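SspB protein (Streptomyces clavuligerus, PDB 6JUF) is a metal-binding DUF4007 protein of the SspABCD-SspE anti-phage defence system, which senses DNA phosphorothioation, and probably acts as a DNA nuclease. Local coordinates at residues P230-A235 against D315-N320. Sequence-based numbering, arbitrary orientation.
Sequences PARIIA and DEQYDN
Arg232 reaches over the end of helix 306-317 and gives its NE to the amide oxygen of Gln317, with NE and OE1 2.8 Å apart. The N-H to acceptor angle is 157°, and the oxygen lies close to the guanidinium plane while NE sits in the carbonyl plane of the amide, so both partners are well aimed. The two planes nevertheless stand 68° apart. NH2 of Arg232 adds a weak second bond to the same OE1. A water held by the backbone N of Arg232 donates to this oxygen too; glutamine suits such a buried post, its carbonyl oxygen having two lone pairs to offer, here shared among NE, the water and, weakly, NH2. Its CG lies opposite the backbone N (chi1 177°) and the chain then bends at chi2, which brings OE1 to the NE edge of the guanidinium and sets NE2 against the ring of Pro230, 3.4 Å from CB. Pro230 stands at the N-cap position of helix 231-243, where the helix needs no N-H from it, while its carbonyl accepts from Ile234 N; its compact ring offers an apolar surface to the amide. The contact thus joins the start of that helix to the finish of helix 306-317, which closes in a Schellman motif: Asn320 N bonds to Asp315 O and Asp319 N to Glu316 O, with Asp319 at positive phi. One face of the guanidinium rests on this turn, with Glu316 O 3.7 Å above its plane. NH1 of Arg232 and OE1 of Glu316, which pairs with His286, are 4.6 Å apart, too far for a salt bridge. Below the polar layer, CD1 of Ile233 meets the edge of the Tyr318 ring at CE2, 4.2 Å away, while the tyrosine hydroxyl bonds to Ser109. Glu195 of the second subunit packs on both Pro230 and Gln317.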
ATOM      1  N   PRO B 230      16.263  -2.850  -4.977  1.00  8.33           N
ATOM      2  CA  PRO B 230      17.454  -2.069  -5.372  1.00  9.08           C
ATOM      3  C   PRO B 230      18.772  -2.783  -4.973  1.00  9.35           C
ATOM      4  O   PRO B 230      18.875  -3.454  -3.917  1.00  8.82           O
ATOM      5  CB  PRO B 230      17.306  -0.713  -4.621  1.00  8.11           C
ATOM      6  CG  PRO B 230      15.856  -0.654  -4.273  1.00  9.04           C
ATOM      7  CD  PRO B 230      15.433  -2.103  -4.030  1.00  9.23           C
ATOM      8  N   ALA B 231      19.805  -2.583  -5.826  1.00  9.52           N
ATOM      9  CA  ALA B 231      21.163  -3.077  -5.512  1.00  9.42           C
ATOM     10  C   ALA B 231      21.689  -2.673  -4.143  1.00  8.07           C
ATOM     11  O   ALA B 231      22.286  -3.504  -3.455  1.00 10.80           O
ATOM     12  CB  ALA B 231      22.127  -2.611  -6.599  1.00  9.85           C
ATOM     13  N   ARG B 232      21.458  -1.418  -3.723  1.00  8.61           N
ATOM     14  CA  ARG B 232      21.956  -1.007  -2.413  1.00  8.61           C
ATOM     15  C   ARG B 232      21.198  -1.680  -1.253  1.00  7.35           C
ATOM     16  O   ARG B 232      21.722  -1.834  -0.184  1.00 10.31           O
ATOM     17  CB  ARG B 232      21.947   0.525  -2.259  1.00  9.47           C
ATOM     18  CG  ARG B 232      23.062   1.133  -3.153  1.00 11.17           C
ATOM     19  CD  ARG B 232      23.173   2.647  -2.961  1.00 14.07           C
ATOM     20  NE  ARG B 232      22.073   3.320  -3.612  1.00 15.49           N
ATOM     21  CZ  ARG B 232      22.115   4.535  -4.183  1.00 16.11           C
ATOM     22  NH1 ARG B 232      23.241   5.227  -4.226  1.00 17.23           N
ATOM     23  NH2 ARG B 232      21.030   5.049  -4.741  1.00 16.95           N
ATOM     24  N   ILE B 233      19.932  -2.096  -1.498  1.00  6.92           N
ATOM     25  CA  ILE B 233      19.242  -2.869  -0.427  1.00  8.08           C
ATOM     26  C   ILE B 233      19.849  -4.285  -0.276  1.00  7.66           C
ATOM     27  O   ILE B 233      20.108  -4.760   0.833  1.00  9.08           O
ATOM     28  CB  ILE B 233      17.704  -2.953  -0.650  1.00  7.34           C
ATOM     29  CG1 ILE B 233      17.014  -1.573  -0.641  1.00  8.23           C
ATOM     30  CG2 ILE B 233      17.062  -3.911   0.387  1.00  7.47           C
ATOM     31  CD1 ILE B 233      17.147  -0.797   0.661  1.00  9.75           C
ATOM     32  N   ILE B 234      20.148  -4.906  -1.422  1.00  7.98           N
ATOM     33  CA  ILE B 234      20.897  -6.181  -1.452  1.00  8.47           C
ATOM     34  C   ILE B 234      22.248  -6.041  -0.731  1.00  8.46           C
ATOM     35  O   ILE B 234      22.587  -6.813   0.174  1.00  9.36           O
ATOM     36  CB  ILE B 234      21.051  -6.720  -2.882  1.00  7.98           C
ATOM     37  CG1 ILE B 234      19.656  -7.058  -3.477  1.00  6.98           C
ATOM     38  CG2 ILE B 234      21.933  -7.963  -2.887  1.00 10.62           C
ATOM     39  CD1 ILE B 234      19.644  -7.270  -5.007  1.00  7.54           C
ATOM     40  N   ALA B 235      23.031  -5.021  -1.143  1.00  8.86           N
ATOM     41  CA  ALA B 235      24.364  -4.831  -0.545  1.00  9.99           C
ATOM     42  C   ALA B 235      24.316  -4.547   0.964  1.00  8.33           C
ATOM     43  O   ALA B 235      25.091  -5.096   1.756  1.00 10.22           O
ATOM     44  CB  ALA B 235      25.109  -3.732  -1.308  1.00  9.16           C
ATOM     45  N   ASP B 315      22.053   4.363   3.710  1.00 10.66           N
ATOM     46  CA  ASP B 315      21.712   5.759   3.761  1.00 10.42           C
ATOM     47  C   ASP B 315      21.888   6.383   2.389  1.00 10.65           C
ATOM     48  O   ASP B 315      21.101   7.288   2.029  1.00 11.30           O
ATOM     49  CB  ASP B 315      22.556   6.467   4.804  1.00 11.84           C
ATOM     50  CG  ASP B 315      21.891   7.743   5.334  1.00 11.84           C
ATOM     51  OD1 ASP B 315      20.635   7.771   5.343  1.00  9.93           O
ATOM     52  OD2 ASP B 315      22.593   8.649   5.786  1.00 13.22           O
ATOM     53  N   GLU B 316      22.870   5.941   1.616  1.00  9.80           N
ATOM     54  CA  GLU B 316      23.035   6.477   0.266  1.00 10.67           C
ATOM     55  C   GLU B 316      21.809   6.216  -0.586  1.00 10.24           C
ATOM     56  O   GLU B 316      21.400   7.052  -1.407  1.00 10.46           O
ATOM     57  CB  GLU B 316      24.226   5.848  -0.377  1.00 11.85           C
ATOM     58  CG  GLU B 316      25.497   6.407   0.220  1.00 13.17           C
ATOM     59  CD  GLU B 316      26.675   5.553  -0.095  1.00 20.35           C
ATOM     60  OE1 GLU B 316      26.593   4.865  -1.119  1.00 32.73           O
ATOM     61  OE2 GLU B 316      27.699   5.638   0.639  1.00 20.96           O
ATOM     62  N   GLN B 317      21.215   5.042  -0.419  1.00 10.71           N
ATOM     63  CA  GLN B 317      20.043   4.683  -1.145  1.00 10.66           C
ATOM     64  C   GLN B 317      18.889   5.641  -0.886  1.00 11.13           C
ATOM     65  O   GLN B 317      18.003   5.792  -1.713  1.00 10.80           O
ATOM     66  CB  GLN B 317      19.640   3.261  -0.719  1.00 10.42           C
ATOM     67  CG  GLN B 317      18.334   2.721  -1.348  1.00 11.42           C
ATOM     68  CD  GLN B 317      18.329   2.629  -2.877  1.00 11.67           C
ATOM     69  OE1 GLN B 317      19.355   2.616  -3.522  1.00 11.49           O
ATOM     70  NE2 GLN B 317      17.102   2.485  -3.462  1.00 11.79           N
ATOM     71  N   TYR B 318      18.921   6.296   0.265  1.00 11.42           N
ATOM     72  CA  TYR B 318      17.876   7.268   0.625  1.00 10.75           C
ATOM     73  C   TYR B 318      18.372   8.703   0.722  1.00 13.78           C
ATOM     74  O   TYR B 318      17.791   9.528   1.460  1.00 15.29           O
ATOM     75  CB  TYR B 318      17.189   6.834   1.942  1.00 12.34           C
ATOM     76  CG  TYR B 318      16.379   5.595   1.735  1.00 10.74           C
ATOM     77  CD1 TYR B 318      15.085   5.683   1.268  1.00  8.82           C
ATOM     78  CD2 TYR B 318      16.952   4.324   1.884  1.00 10.12           C
ATOM     79  CE1 TYR B 318      14.321   4.552   1.055  1.00 10.25           C
ATOM     80  CE2 TYR B 318      16.231   3.177   1.651  1.00 11.89           C
ATOM     81  CZ  TYR B 318      14.914   3.296   1.241  1.00 10.44           C
ATOM     82  OH  TYR B 318      14.147   2.184   0.980  1.00 10.56           O
ATOM     83  N   ASP B 319      19.398   9.000  -0.058  1.00 13.03           N
ATOM     84  CA  ASP B 319      19.906  10.374  -0.153  1.00 16.28           C
ATOM     85  C   ASP B 319      20.454  10.942   1.153  1.00 13.46           C
ATOM     86  O   ASP B 319      20.319  12.162   1.412  1.00 14.92           O
ATOM     87  CB  ASP B 319      18.834  11.264  -0.777  1.00 18.25           C
ATOM     88  CG  ASP B 319      18.994  11.389  -2.295  1.00 35.16           C
ATOM     89  OD1 ASP B 319      19.803  10.655  -2.927  1.00 42.00           O
ATOM     90  OD2 ASP B 319      18.325  12.238  -2.860  1.00 51.49           O
ATOM     91  N   ASN B 320      21.110  10.069   1.940  1.00 12.76           N
ATOM     92  CA  ASN B 320      21.874  10.482   3.109  1.00 13.05           C
ATOM     93  C   ASN B 320      21.029  11.272   4.084  1.00 14.00           C
ATOM     94  O   ASN B 320      21.296  12.437   4.419  1.00 14.23           O
ATOM     95  CB  ASN B 320      23.133  11.220   2.620  1.00 15.81           C
ATOM     96  CG  ASN B 320      23.994  10.322   1.751  1.00 18.22           C
ATOM     97  OD1 ASN B 320      24.334  10.682   0.600  1.00 27.52           O
ATOM     98  ND2 ASN B 320      24.339   9.161   2.259  1.00 14.01           N
TER
HETATM   99  O   HOH W   1      20.386   0.783  -5.365  1.00 10.88           O
HETATM  100  O   HOH W   2      26.037   4.429  -3.461  1.00 17.15           O